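Local coordinates for protein transcriptional regulator, IclR family (Ruegeria sp. TM1040, PDB 3R4K) that probably binds DNA as a dimeric transcriptional regulator of the IclR family, with an N-terminal helix-turn-helix domain and a C-terminal domain that probably senses a small effector, at residues A[34-37]-A[38-42]; A[221-225]-A[226-230]. All blocks are in the same frame, centred on the assembly; numbering follows the deposited sequence.

Contact 1 (A[34-37]-A[38-42]); sequences NKAT and VYRLM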
# COMPACT_ATOMS: atom_id res chain seq x y z
N ASN A 34 17.83 26.42 7.80
CA ASN A 34 18.13 26.73 9.21
C ASN A 34 17.36 25.76 10.11
O ASN A 34 16.29 25.30 9.73
CB ASN A 34 17.76 28.18 9.61
CG ASN A 34 17.63 29.20 8.52
OD1 ASN A 34 16.78 29.10 7.61
ND2 ASN A 34 18.41 30.26 8.65
N LYS A 35 17.89 25.47 11.30
CA LYS A 35 17.28 24.59 12.30
C LYS A 35 15.83 25.00 12.61
O LYS A 35 14.95 24.14 12.62
CB LYS A 35 18.12 24.59 13.60
CG LYS A 35 17.99 23.32 14.43
CD LYS A 35 18.63 23.51 15.81
CE LYS A 35 18.75 22.23 16.62
NZ LYS A 35 19.79 21.28 16.10
N ALA A 36 15.60 26.32 12.81
CA ALA A 36 14.29 26.91 13.10
C ALA A 36 13.29 26.68 11.96
O ALA A 36 12.13 26.41 12.24
CB ALA A 36 14.45 28.39 13.37
N THR A 37 13.76 26.77 10.69
CA THR A 37 12.92 26.53 9.52
C THR A 37 12.49 25.07 9.51
O THR A 37 11.29 24.79 9.38
CB THR A 37 13.65 26.90 8.22
OG1 THR A 37 13.99 28.29 8.25
CG2 THR A 37 12.82 26.61 6.97
N VAL A 38 13.47 24.15 9.68
CA VAL A 38 13.26 22.70 9.69
C VAL A 38 12.27 22.34 10.80
O VAL A 38 11.31 21.64 10.53
CB VAL A 38 14.61 21.91 9.78
CG1 VAL A 38 14.36 20.41 9.92
CG2 VAL A 38 15.50 22.19 8.57
N TYR A 39 12.47 22.90 12.01
CA TYR A 39 11.60 22.65 13.15
C TYR A 39 10.14 23.08 12.87
O TYR A 39 9.22 22.34 13.19
CB TYR A 39 12.11 23.36 14.41
CG TYR A 39 11.28 23.03 15.63
CD1 TYR A 39 11.34 21.77 16.22
CD2 TYR A 39 10.36 23.94 16.15
CE1 TYR A 39 10.54 21.44 17.32
CE2 TYR A 39 9.56 23.62 17.25
CZ TYR A 39 9.66 22.37 17.83
OH TYR A 39 8.87 22.04 18.91
N ARG A 40 9.96 24.28 12.28
CA ARG A 40 8.67 24.88 11.95
C ARG A 40 7.89 24.05 10.93
O ARG A 40 6.69 23.83 11.09
CB ARG A 40 8.88 26.29 11.40
CG ARG A 40 8.03 27.35 12.07
CD ARG A 40 8.26 28.74 11.47
NE ARG A 40 9.55 29.33 11.83
CZ ARG A 40 10.55 29.57 10.97
NH1 ARG A 40 10.41 29.25 9.69
NH2 ARG A 40 11.68 30.13 11.39
N LEU A 41 8.59 23.59 9.88
CA LEU A 41 8.06 22.79 8.79
C LEU A 41 7.73 21.37 9.27
O LEU A 41 6.68 20.83 8.89
CB LEU A 41 9.06 22.75 7.61
CG LEU A 41 9.31 24.05 6.85
CD1 LEU A 41 10.35 23.86 5.76
CD2 LEU A 41 8.04 24.60 6.23
N MSE A 42 8.61 20.77 10.10
CA MSE A 42 8.37 19.41 10.62
C MSE A 42 7.20 19.40 11.62
O MSE A 42 6.48 18.40 11.69
CB MSE A 42 9.64 18.81 11.24
CG MSE A 42 10.72 18.50 10.22
SE MSE A 42 10.24 17.22 8.86
CE MSE A 42 10.50 15.68 9.94

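Contact 2 (A[221-225]-A[226-230]); sequences SRMTP and DQKRT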
# COMPACT_ATOMS: atom_id res chain seq x y z
N SER A 221 15.74 -13.07 -35.23
CA SER A 221 16.02 -12.51 -36.56
C SER A 221 16.11 -10.96 -36.58
O SER A 221 16.73 -10.40 -37.48
CB SER A 221 14.97 -12.98 -37.58
OG SER A 221 13.67 -12.47 -37.35
N ARG A 222 15.51 -10.28 -35.58
CA ARG A 222 15.50 -8.82 -35.48
C ARG A 222 16.46 -8.28 -34.40
O ARG A 222 16.49 -7.06 -34.16
CB ARG A 222 14.08 -8.32 -35.21
CG ARG A 222 13.29 -8.16 -36.49
CD ARG A 222 12.32 -7.00 -36.42
NE ARG A 222 11.34 -7.16 -35.34
CZ ARG A 222 10.14 -7.73 -35.47
NH1 ARG A 222 9.76 -8.22 -36.65
NH2 ARG A 222 9.32 -7.81 -34.43
N MSE A 223 17.22 -9.17 -33.74
CA MSE A 223 18.16 -8.76 -32.71
C MSE A 223 19.47 -8.31 -33.37
O MSE A 223 20.49 -9.02 -33.32
CB MSE A 223 18.37 -9.89 -31.69
CG MSE A 223 18.97 -9.39 -30.38
SE MSE A 223 18.07 -7.83 -29.61
CE MSE A 223 16.37 -8.57 -29.43
N THR A 224 19.42 -7.14 -34.02
CA THR A 224 20.53 -6.52 -34.75
C THR A 224 21.48 -5.85 -33.79
O THR A 224 21.09 -5.57 -32.65
CB THR A 224 19.99 -5.47 -35.77
OG1 THR A 224 19.33 -4.41 -35.09
CG2 THR A 224 19.10 -6.08 -36.85
N PRO A 225 22.72 -5.48 -34.24
CA PRO A 225 23.64 -4.75 -33.35
C PRO A 225 23.02 -3.48 -32.77
O PRO A 225 23.19 -3.21 -31.58
CB PRO A 225 24.81 -4.41 -34.28
CG PRO A 225 24.78 -5.47 -35.32
CD PRO A 225 23.33 -5.72 -35.57
N ASP A 226 22.24 -2.73 -33.58
CA ASP A 226 21.57 -1.51 -33.15
C ASP A 226 20.51 -1.79 -32.09
O ASP A 226 20.46 -1.06 -31.10
CB ASP A 226 20.94 -0.76 -34.33
CG ASP A 226 21.26 0.73 -34.28
OD1 ASP A 226 20.99 1.37 -33.24
OD2 ASP A 226 21.81 1.26 -35.30
N GLN A 227 19.70 -2.87 -32.26
CA GLN A 227 18.67 -3.26 -31.30
C GLN A 227 19.30 -3.75 -29.98
O GLN A 227 18.80 -3.40 -28.90
CB GLN A 227 17.73 -4.33 -31.87
CG GLN A 227 16.76 -3.80 -32.91
CD GLN A 227 15.73 -2.84 -32.34
OE1 GLN A 227 15.86 -1.62 -32.44
NE2 GLN A 227 14.66 -3.37 -31.76
N LYS A 228 20.42 -4.49 -30.06
CA LYS A 228 21.15 -4.99 -28.90
C LYS A 228 21.66 -3.84 -28.03
O LYS A 228 21.82 -4.01 -26.83
CB LYS A 228 22.34 -5.85 -29.34
CG LYS A 228 22.00 -7.29 -29.66
CD LYS A 228 23.25 -8.03 -30.12
CE LYS A 228 22.99 -9.45 -30.53
NZ LYS A 228 24.22 -10.07 -31.09
N ARG A 229 21.87 -2.67 -28.63
CA ARG A 229 22.38 -1.53 -27.89
C ARG A 229 21.29 -0.49 -27.54
O ARG A 229 21.51 0.30 -26.62
CB ARG A 229 23.53 -0.90 -28.68
CG ARG A 229 24.85 -1.68 -28.52
CD ARG A 229 25.62 -1.99 -29.81
NE ARG A 229 25.45 -0.97 -30.85
CZ ARG A 229 25.91 -1.08 -32.09
NH1 ARG A 229 26.58 -2.16 -32.47
NH2 ARG A 229 25.70 -0.11 -32.97
N THR A 230 20.15 -0.50 -28.23
CA THR A 230 19.03 0.42 -27.97
C THR A 230 18.02 -0.15 -26.95
O THR A 230 17.45 0.64 -26.19
CB THR A 230 18.32 0.73 -29.31
OG1 THR A 230 19.23 1.41 -30.17
CG2 THR A 230 16.99 1.49 -29.17
O HOH W 1 14.78 -6.20 -31.76

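Contact 1 (A[34-37]-A[38-42])
T37 and L41 lie side by side one turn apart in helix 35-47, and between them the contact is tight: CG2 of T37 stands 3.9 Å from CD1 of L41, while CG of L41 rests 3.3 Å from the carbonyl O of T37. That oxygen also takes the amide N-H of L41, and V38, Y39 and R40 close the same i to i+4 bonds onto N34, K35 and A36. N34 holds the N-cap position without a side-chain cap; instead its OD1 accepts the hydroxyl OG1 of T37 at 3.0 Å, the donor 37° out of the amide plane. With CG2 anti to the backbone N (OG1 chi1 -60°), T37 turns its hydroxyl back to N34 and its methyl on to L41. A valine here would keep a methyl for L41 but would probably leave OD1 of N34 without this donor and its amide freer to turn. The solvent side is looser. R40 bends at chi3 (-73°) and folds back, its guanidinium face 3.7 Å over the carbonyl O of A36 and NH2 3.8 Å from CB of A36. In this second helix of the family's helix-turn-helix, probably the DNA-recognition helix, V38 packs on L27 and S31 of helix 24-31, L41 on A8 and L11 of helix 4-12 and on V5 of the second subunit, and Y39 on Y60 of strand 59-62.

Contact 2 (A[221-225]-A[226-230])
From T224 the backbone turns into helix 225-245: the amide N of K228 gives a nearly linear bond (163°) to the carbonyl O of T224 at 2.9 Å, and R229 N follows with a weak one to P225 O. T224 is the N-cap. Its OG1 accepts the amide N of Q227 at 3.2 Å; chi1 of 63° puts this hydroxyl between the backbone N and the carbonyl carbon, from where it faces the first turn. The CG of Q227 closes on the same oxygen at 3.4 Å and also nears the carbonyl O of R222, so the bent glutamine chain lies against the cap. A water carries this link further, donating to R222 O and accepting from NE2 of Q227 at 2.8 Å; NE2 also donates to T94 O. The arrangement is a side-chain N-cap with proline in the first helical position, where the missing amide hydrogen costs no helix bond, and it starts the long helix after strand 210-219 in the IclR C-terminal region. Just before the cap, M223 is the centre of an inverse gamma turn. Its selenomethionine chain, bent at chi2 and chi3, crosses the extended K228 chain, CG of M223 meeting CG of K228 at 3.8 Å; M223 also packs on H197 and H199 of strand 196-204. On the outer side R229 folds back over P225, laying one guanidinium face 3.1 Å above the carbonyl O of P225, offset toward the rim, with NH1 3.4 Å from CB of P225. A turn further on, OG1 of T230 donates to D226 O at 2.9 Å, from above the carbonyl plane. R222 points the other way, its guanidinium in a salt bridge with E96.

Overall arrangement
Contacts 1 and 2 both lie at the start of a helix, one in each family region of the chain: 34-42 opens helix 35-47 in the helix-turn-helix region, and 221-230 leads into helix 225-245 in the C-terminal region. Contact 1 belongs to the probable DNA-binding end and lies near the subunit interface; contact 2 is a surface contact, and no other chain of the assembly touches its two segments. Along the chain contact 1 closes before contact 2 opens. They sit on opposite sides of the chain's centre and do not touch, their centres 53 Å apart and their nearest atoms about 39 Å.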